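Local structure of putative hexose oxidase (Nonomuraea sp. ATCC 39727, 5AWV) at residues 260-263 with 264-268; 446-449 with 450-454. The protein probably oxidises a sugar of teicoplanin-type glycopeptide antibiotics, using a covalently bound FAD cofactor. One frame throughout, in Å; residues are numbered along the deposited sequence.

Both contacts are local: each lies within one unbroken run, contact 1 joining a loop to the first turn of a helix and contact 2 joining successive helical turns. Neither closes a long loop; they come in series along the chain and neither nest nor cross. Contact 1 comes first, where the chain leaves strand 249-257 and turns into helix 264-280. Contact 2 follows much later, at the end of helix 438-452, after strand 424-432. Both strands belong to the seven-stranded antiparallel sheet. The contact centres are 21 Å apart and their nearest atoms about 9 Å. Helix 377-387 connects them: its Val-383 meets Phe-267 of contact 1 and Val-452 of contact 2.

Contact 1 of 2, residues 260-263 with 264-268; sequences AGMT and EAAFS. With T55 (8-methylnonanoic acid), chain B; MAN (alpha-D-mannopyranose), chain C.
The N-terminal cap of helix 264-280 is made by Thr-263, whose side chain takes the place of the backbone carbonyl that a first-turn N-H lacks. Ala-266 N donates to Thr-263 OG1 at 3.1 Å, with an N-H...O angle of 161°. The hydroxyl can turn back over the helix because it sits between the backbone N and the carbonyl carbon (chi1 56°), a position threonine accepts readily at a cap. Phe-267 N then opens the regular helical pattern by bonding to Thr-263 O at 2.9 Å; this bond is nearly straight. Ala-266 suits the inside of the turn: its small CB lies 3.4 Å from Thr-263 OG1 and does not hinder the capping bond.

A hydrophobic staple accompanies the cap, joining Met-262, just before the cap, to Phe-267, four residues after Thr-263. Met-262 and Phe-267 cross at about a right angle, Met-262 CG approaching Phe-267 CB to 3.9 Å near the edge of the ring. Bends at chi2 and chi3 fold the flexible methionine back, so that SD lies 3.9 Å from Ala-266 CB against the first turn. Phe-309 of strand 309-316 touches both Met-262 and Phe-267, so the start of the helix lies against the sheet.

Glu-264 points the other way, and its extended chain carries the carboxylate out to the bound glycopeptide, which holds OE1 through its mannose. OE1 accepts a hydrogen bond from the mannose O3 at 2.7 Å and a weak one from the mannose O2 at 3.5 Å. Ala-265 and Ser-268 border the 8-methylnonanoic acid chain in its pocket, though the fit against Ala-265 is too close in the model to be read in detail.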
ATOM      1  N   ALA A 260     -12.963   1.190 -31.115  1.00 39.74           N
ATOM      2  CA  ALA A 260     -13.677   1.452 -32.404  1.00 43.20           C
ATOM      3  C   ALA A 260     -14.096   0.149 -33.066  1.00 39.60           C
ATOM      4  O   ALA A 260     -15.227  -0.024 -33.465  1.00 52.81           O
ATOM      5  CB  ALA A 260     -12.823   2.298 -33.341  1.00 40.96           C
ATOM      6  N   GLY A 261     -13.233  -0.829 -33.073  1.00 37.29           N
ATOM      7  CA  GLY A 261     -13.619  -2.101 -33.603  1.00 32.87           C
ATOM      8  C   GLY A 261     -14.346  -3.057 -32.696  1.00 37.16           C
ATOM      9  O   GLY A 261     -14.632  -4.142 -33.136  1.00 33.33           O
ATOM     10  N   MET A 262     -14.634  -2.700 -31.434  1.00 33.41           N
ATOM     11  CA  MET A 262     -15.158  -3.689 -30.461  1.00 31.31           C
ATOM     12  C   MET A 262     -16.726  -3.749 -30.388  1.00 29.45           C
ATOM     13  O   MET A 262     -17.340  -2.877 -29.834  1.00 34.28           O
ATOM     14  CB  MET A 262     -14.536  -3.337 -29.056  1.00 31.55           C
ATOM     15  CG  MET A 262     -14.733  -4.322 -27.880  1.00 32.57           C
ATOM     16  SD  MET A 262     -13.789  -5.860 -28.028  1.00 33.13           S
ATOM     17  CE  MET A 262     -12.069  -5.359 -27.944  1.00 31.33           C
ATOM     18  N   THR A 263     -17.379  -4.784 -30.917  1.00 27.39           N
ATOM     19  CA  THR A 263     -18.815  -4.943 -30.760  1.00 25.09           C
ATOM     20  C   THR A 263     -19.155  -5.402 -29.339  1.00 25.02           C
ATOM     21  O   THR A 263     -18.306  -5.931 -28.638  1.00 20.48           O
ATOM     22  CB  THR A 263     -19.372  -5.967 -31.756  1.00 25.64           C
ATOM     23  OG1 THR A 263     -18.704  -7.237 -31.622  1.00 21.17           O
ATOM     24  CG2 THR A 263     -19.175  -5.409 -33.175  1.00 26.82           C
ATOM     25  N   GLU A 264     -20.427  -5.310 -29.011  1.00 24.19           N
ATOM     26  CA  GLU A 264     -20.986  -5.876 -27.806  1.00 24.38           C
ATOM     27  C   GLU A 264     -20.661  -7.361 -27.658  1.00 24.34           C
ATOM     28  O   GLU A 264     -20.223  -7.833 -26.586  1.00 22.33           O
ATOM     29  CB  GLU A 264     -22.453  -5.587 -27.755  1.00 26.09           C
ATOM     30  CG  GLU A 264     -23.140  -5.924 -26.438  1.00 29.42           C
ATOM     31  CD  GLU A 264     -24.576  -5.372 -26.387  1.00 28.04           C
ATOM     32  OE1 GLU A 264     -25.371  -5.911 -25.544  1.00 25.95           O
ATOM     33  OE2 GLU A 264     -24.935  -4.373 -27.152  1.00 29.00           O
ATOM     34  N   ALA A 265     -20.739  -8.088 -28.764  1.00 19.89           N
ATOM     35  CA  ALA A 265     -20.343  -9.472 -28.770  1.00 21.42           C
ATOM     36  C   ALA A 265     -18.860  -9.827 -28.555  1.00 20.68           C
ATOM     37  O   ALA A 265     -18.528 -10.789 -27.824  1.00 23.26           O
ATOM     38  CB  ALA A 265     -20.883 -10.210 -30.042  1.00 22.63           C
ATOM     39  N   ALA A 266     -17.999  -9.097 -29.221  1.00 18.69           N
ATOM     40  CA  ALA A 266     -16.592  -9.263 -29.102  1.00 19.84           C
ATOM     41  C   ALA A 266     -16.117  -8.892 -27.657  1.00 19.69           C
ATOM     42  O   ALA A 266     -15.251  -9.540 -27.130  1.00 19.57           O
ATOM     43  CB  ALA A 266     -15.872  -8.377 -30.097  1.00 19.03           C
ATOM     44  N   PHE A 267     -16.665  -7.828 -27.126  1.00 19.78           N
ATOM     45  CA  PHE A 267     -16.399  -7.407 -25.751  1.00 20.36           C
ATOM     46  C   PHE A 267     -16.757  -8.494 -24.781  1.00 21.56           C
ATOM     47  O   PHE A 267     -15.957  -8.844 -23.930  1.00 19.30           O
ATOM     48  CB  PHE A 267     -17.152  -6.145 -25.403  1.00 19.35           C
ATOM     49  CG  PHE A 267     -16.810  -5.602 -24.036  1.00 18.78           C
ATOM     50  CD1 PHE A 267     -15.738  -4.753 -23.869  1.00 18.74           C
ATOM     51  CD2 PHE A 267     -17.561  -5.967 -22.932  1.00 17.12           C
ATOM     52  CE1 PHE A 267     -15.414  -4.253 -22.596  1.00 21.76           C
ATOM     53  CE2 PHE A 267     -17.255  -5.466 -21.684  1.00 20.37           C
ATOM     54  CZ  PHE A 267     -16.183  -4.590 -21.515  1.00 19.24           C
ATOM     55  N   SER A 268     -17.980  -8.984 -24.853  1.00 21.81           N
ATOM     56  CA  SER A 268     -18.362 -10.128 -24.076  1.00 22.41           C
ATOM     57  C   SER A 268     -17.488 -11.376 -24.237  1.00 22.78           C
ATOM     58  O   SER A 268     -17.083 -11.985 -23.224  1.00 18.54           O
ATOM     59  CB  SER A 268     -19.841 -10.458 -24.256  1.00 26.33           C
ATOM     60  OG  SER A 268     -20.193 -11.421 -23.250  1.00 37.65           O
TER
HETATM   61  CAD T55 B 101     -21.746 -11.232 -27.372  1.00 56.57           C
HETATM   62  CAE T55 B 101     -22.908 -12.134 -27.472  1.00 44.61           C
HETATM   63  CAG T55 B 101     -22.194 -13.479 -27.456  1.00 40.06           C
HETATM   64  CAH T55 B 101     -21.351 -13.845 -28.719  1.00 43.93           C
HETATM   65  CAI T55 B 101     -20.734 -15.228 -28.717  1.00 46.60           C
HETATM   66  CAJ T55 B 101     -19.827 -15.637 -29.885  1.00 44.16           C
HETATM   67  CAK T55 B 101     -19.400 -17.072 -29.631  1.00 46.06           C
HETATM   68  CAL T55 B 101     -18.628 -17.906 -30.647  1.00 48.01           C
HETATM   69  CAF T55 B 101     -23.817 -11.534 -26.367  1.00 45.90           C
HETATM   70  C   T55 B 101     -18.554 -19.365 -30.177  1.00 50.23           C
HETATM   71  O   T55 B 101     -19.318 -19.814 -29.354  1.00 73.01           O
HETATM   72  C1  MAN C 102     -30.795  -4.619 -24.974  1.00 42.88           C
HETATM   73  C2  MAN C 102     -29.426  -5.280 -24.764  1.00 39.57           C
HETATM   74  C3  MAN C 102     -28.557  -4.414 -23.863  1.00 39.84           C
HETATM   75  C4  MAN C 102     -28.471  -2.982 -24.456  1.00 41.62           C
HETATM   76  C5  MAN C 102     -29.873  -2.304 -24.587  1.00 45.48           C
HETATM   77  C6  MAN C 102     -29.763  -0.833 -25.106  1.00 49.11           C
HETATM   78  O2  MAN C 102     -28.792  -5.404 -25.979  1.00 34.32           O
HETATM   79  O3  MAN C 102     -27.193  -5.029 -23.726  1.00 34.96           O
HETATM   80  O4  MAN C 102     -27.712  -2.306 -23.551  1.00 41.10           O
HETATM   81  O5  MAN C 102     -30.733  -3.160 -25.404  1.00 40.51           O
HETATM   82  O6  MAN C 102     -29.601  -0.823 -26.560  1.00 44.08           O

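Contact 2 of 2, residues 446-449 with 450-454; sequences RKLY and ADVYA
Tyr-449 and Tyr-453, four residues apart, form a T-shaped (edge-to-face) pair: the edge of Tyr-453 is turned to the face of Tyr-449. The ring planes stand at 67° with centroids 5.0 Å apart, and Tyr-453 CD2 lies over the centre of the Tyr-449 ring. The two side chains leave the backbone differently, CG of Tyr-449 anti to its backbone N (chi1 -166°) and CG of Tyr-453, which follows directly on the helix end, beside its own; this brings edge against face. Tyrosine suits both places, giving a ring to the buried pair and a hydroxyl to anchor beyond it: Tyr-449 OH bonds to Ala-368 O and Tyr-453 OH to Tyr-428 OH.

Lys-447 and Asp-451 form a salt bridge, NZ to OD2 at 3.0 Å. The lysine chain runs straight until chi4 (-83°), where it bends to bring NZ onto OD2 nearly along the C-O axis. Asn-386 of helix 377-387 bonds to both charged groups, its OD1 to NZ and its ND2 to OD2. Leu-448 and Val-452 lie side by side, CD1 4.1 Å from CG2, and both touch Tyr-428 of strand 424-432. Pairs four residues apart, charged on one flank and apolar or aromatic on the other, are the i to i+4 contacts of an amphipathic helix, here the C-terminal end of helix 438-452, packed on the seven-stranded antiparallel sheet.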
ATOM      1  N   ARG A 446     -20.423   4.857  -9.369  1.00 16.79           N
ATOM      2  CA  ARG A 446     -21.377   4.263  -8.497  1.00 17.83           C
ATOM      3  C   ARG A 446     -22.467   3.534  -9.263  1.00 20.05           C
ATOM      4  O   ARG A 446     -22.904   2.465  -8.841  1.00 18.52           O
ATOM      5  CB  ARG A 446     -21.994   5.239  -7.486  1.00 20.67           C
ATOM      6  CG  ARG A 446     -20.992   5.749  -6.491  1.00 20.47           C
ATOM      7  CD  ARG A 446     -21.484   6.984  -5.774  1.00 21.98           C
ATOM      8  NE  ARG A 446     -20.628   7.236  -4.617  1.00 21.81           N
ATOM      9  CZ  ARG A 446     -20.538   8.391  -3.978  1.00 24.97           C
ATOM     10  NH1 ARG A 446     -21.273   9.439  -4.340  1.00 24.13           N
ATOM     11  NH2 ARG A 446     -19.725   8.486  -2.942  1.00 23.32           N
ATOM     12  N   LYS A 447     -22.848   4.053 -10.427  1.00 20.58           N
ATOM     13  CA  LYS A 447     -23.864   3.335 -11.230  1.00 22.10           C
ATOM     14  C   LYS A 447     -23.212   2.051 -11.773  1.00 16.76           C
ATOM     15  O   LYS A 447     -23.832   1.033 -11.745  1.00 19.63           O
ATOM     16  CB  LYS A 447     -24.453   4.224 -12.377  1.00 22.30           C
ATOM     17  CG  LYS A 447     -25.521   3.549 -13.198  1.00 25.50           C
ATOM     18  CD  LYS A 447     -25.986   4.425 -14.382  1.00 29.07           C
ATOM     19  CE  LYS A 447     -27.048   3.634 -15.172  1.00 31.53           C
ATOM     20  NZ  LYS A 447     -26.368   2.698 -16.129  1.00 30.88           N
ATOM     21  N   LEU A 448     -22.010   2.156 -12.328  1.00 17.31           N
ATOM     22  CA  LEU A 448     -21.249   1.007 -12.829  1.00 17.84           C
ATOM     23  C   LEU A 448     -21.194  -0.128 -11.785  1.00 18.58           C
ATOM     24  O   LEU A 448     -21.564  -1.299 -12.054  1.00 18.36           O
ATOM     25  CB  LEU A 448     -19.871   1.456 -13.227  1.00 17.66           C
ATOM     26  CG  LEU A 448     -18.787   0.374 -13.420  1.00 17.52           C
ATOM     27  CD1 LEU A 448     -19.165  -0.549 -14.543  1.00 16.92           C
ATOM     28  CD2 LEU A 448     -17.470   1.065 -13.738  1.00 17.52           C
ATOM     29  N   TYR A 449     -20.873   0.272 -10.537  1.00 17.51           N
ATOM     30  CA  TYR A 449     -20.688  -0.697  -9.468  1.00 17.48           C
ATOM     31  C   TYR A 449     -21.974  -1.301  -9.070  1.00 16.70           C
ATOM     32  O   TYR A 449     -22.077  -2.498  -9.036  1.00 16.46           O
ATOM     33  CB  TYR A 449     -19.985  -0.013  -8.283  1.00 16.67           C
ATOM     34  CG  TYR A 449     -19.422  -0.914  -7.222  1.00 16.44           C
ATOM     35  CD1 TYR A 449     -18.128  -1.402  -7.351  1.00 16.28           C
ATOM     36  CD2 TYR A 449     -20.063  -1.023  -5.993  1.00 17.37           C
ATOM     37  CE1 TYR A 449     -17.492  -2.069  -6.305  1.00 17.25           C
ATOM     38  CE2 TYR A 449     -19.462  -1.700  -4.938  1.00 17.27           C
ATOM     39  CZ  TYR A 449     -18.179  -2.249  -5.116  1.00 17.45           C
ATOM     40  OH  TYR A 449     -17.582  -2.925  -4.076  1.00 15.11           O
ATOM     41  N   ALA A 450     -22.997  -0.460  -8.823  1.00 16.61           N
ATOM     42  CA  ALA A 450     -24.325  -0.915  -8.439  1.00 17.39           C
ATOM     43  C   ALA A 450     -24.967  -1.792  -9.535  1.00 18.09           C
ATOM     44  O   ALA A 450     -25.597  -2.803  -9.223  1.00 20.20           O
ATOM     45  CB  ALA A 450     -25.230   0.270  -8.118  1.00 17.13           C
ATOM     46  N   ASP A 451     -24.690  -1.500 -10.800  1.00 19.98           N
ATOM     47  CA  ASP A 451     -25.299  -2.330 -11.901  1.00 19.00           C
ATOM     48  C   ASP A 451     -24.627  -3.689 -11.906  1.00 18.32           C
ATOM     49  O   ASP A 451     -25.284  -4.776 -11.969  1.00 18.44           O
ATOM     50  CB  ASP A 451     -25.130  -1.692 -13.259  1.00 19.16           C
ATOM     51  CG  ASP A 451     -26.029  -0.453 -13.468  1.00 22.23           C
ATOM     52  OD1 ASP A 451     -26.883  -0.131 -12.630  1.00 24.22           O
ATOM     53  OD2 ASP A 451     -25.822   0.226 -14.460  1.00 23.23           O
ATOM     54  N   VAL A 452     -23.310  -3.669 -11.810  1.00 16.96           N
ATOM     55  CA  VAL A 452     -22.589  -4.945 -11.756  1.00 17.10           C
ATOM     56  C   VAL A 452     -23.068  -5.817 -10.614  1.00 15.66           C
ATOM     57  O   VAL A 452     -23.322  -6.993 -10.816  1.00 15.80           O
ATOM     58  CB  VAL A 452     -21.054  -4.703 -11.701  1.00 16.79           C
ATOM     59  CG1 VAL A 452     -20.289  -5.972 -11.404  1.00 17.47           C
ATOM     60  CG2 VAL A 452     -20.595  -4.118 -12.984  1.00 18.20           C
ATOM     61  N   TYR A 453     -23.249  -5.209  -9.431  1.00 14.90           N
ATOM     62  CA  TYR A 453     -23.599  -5.932  -8.225  1.00 16.43           C
ATOM     63  C   TYR A 453     -25.101  -5.835  -7.903  1.00 18.05           C
ATOM     64  O   TYR A 453     -25.505  -6.091  -6.762  1.00 14.94           O
ATOM     65  CB  TYR A 453     -22.702  -5.520  -7.031  1.00 16.35           C
ATOM     66  CG  TYR A 453     -21.221  -5.861  -7.310  1.00 16.11           C
ATOM     67  CD1 TYR A 453     -20.791  -7.194  -7.437  1.00 16.15           C
ATOM     68  CD2 TYR A 453     -20.295  -4.862  -7.515  1.00 17.31           C
ATOM     69  CE1 TYR A 453     -19.462  -7.501  -7.717  1.00 13.72           C
ATOM     70  CE2 TYR A 453     -18.987  -5.191  -7.853  1.00 15.45           C
ATOM     71  CZ  TYR A 453     -18.600  -6.480  -7.918  1.00 14.61           C
ATOM     72  OH  TYR A 453     -17.273  -6.734  -8.249  1.00 15.25           O
ATOM     73  N   ALA A 454     -25.934  -5.684  -8.947  1.00 20.34           N
ATOM     74  CA  ALA A 454     -27.373  -5.398  -8.739  1.00 23.30           C
ATOM     75  C   ALA A 454     -28.141  -6.521  -8.063  1.00 23.41           C
ATOM     76  O   ALA A 454     -29.054  -6.270  -7.255  1.00 24.24           O
ATOM     77  CB  ALA A 454     -28.065  -4.928 -10.035  1.00 25.65           C
TER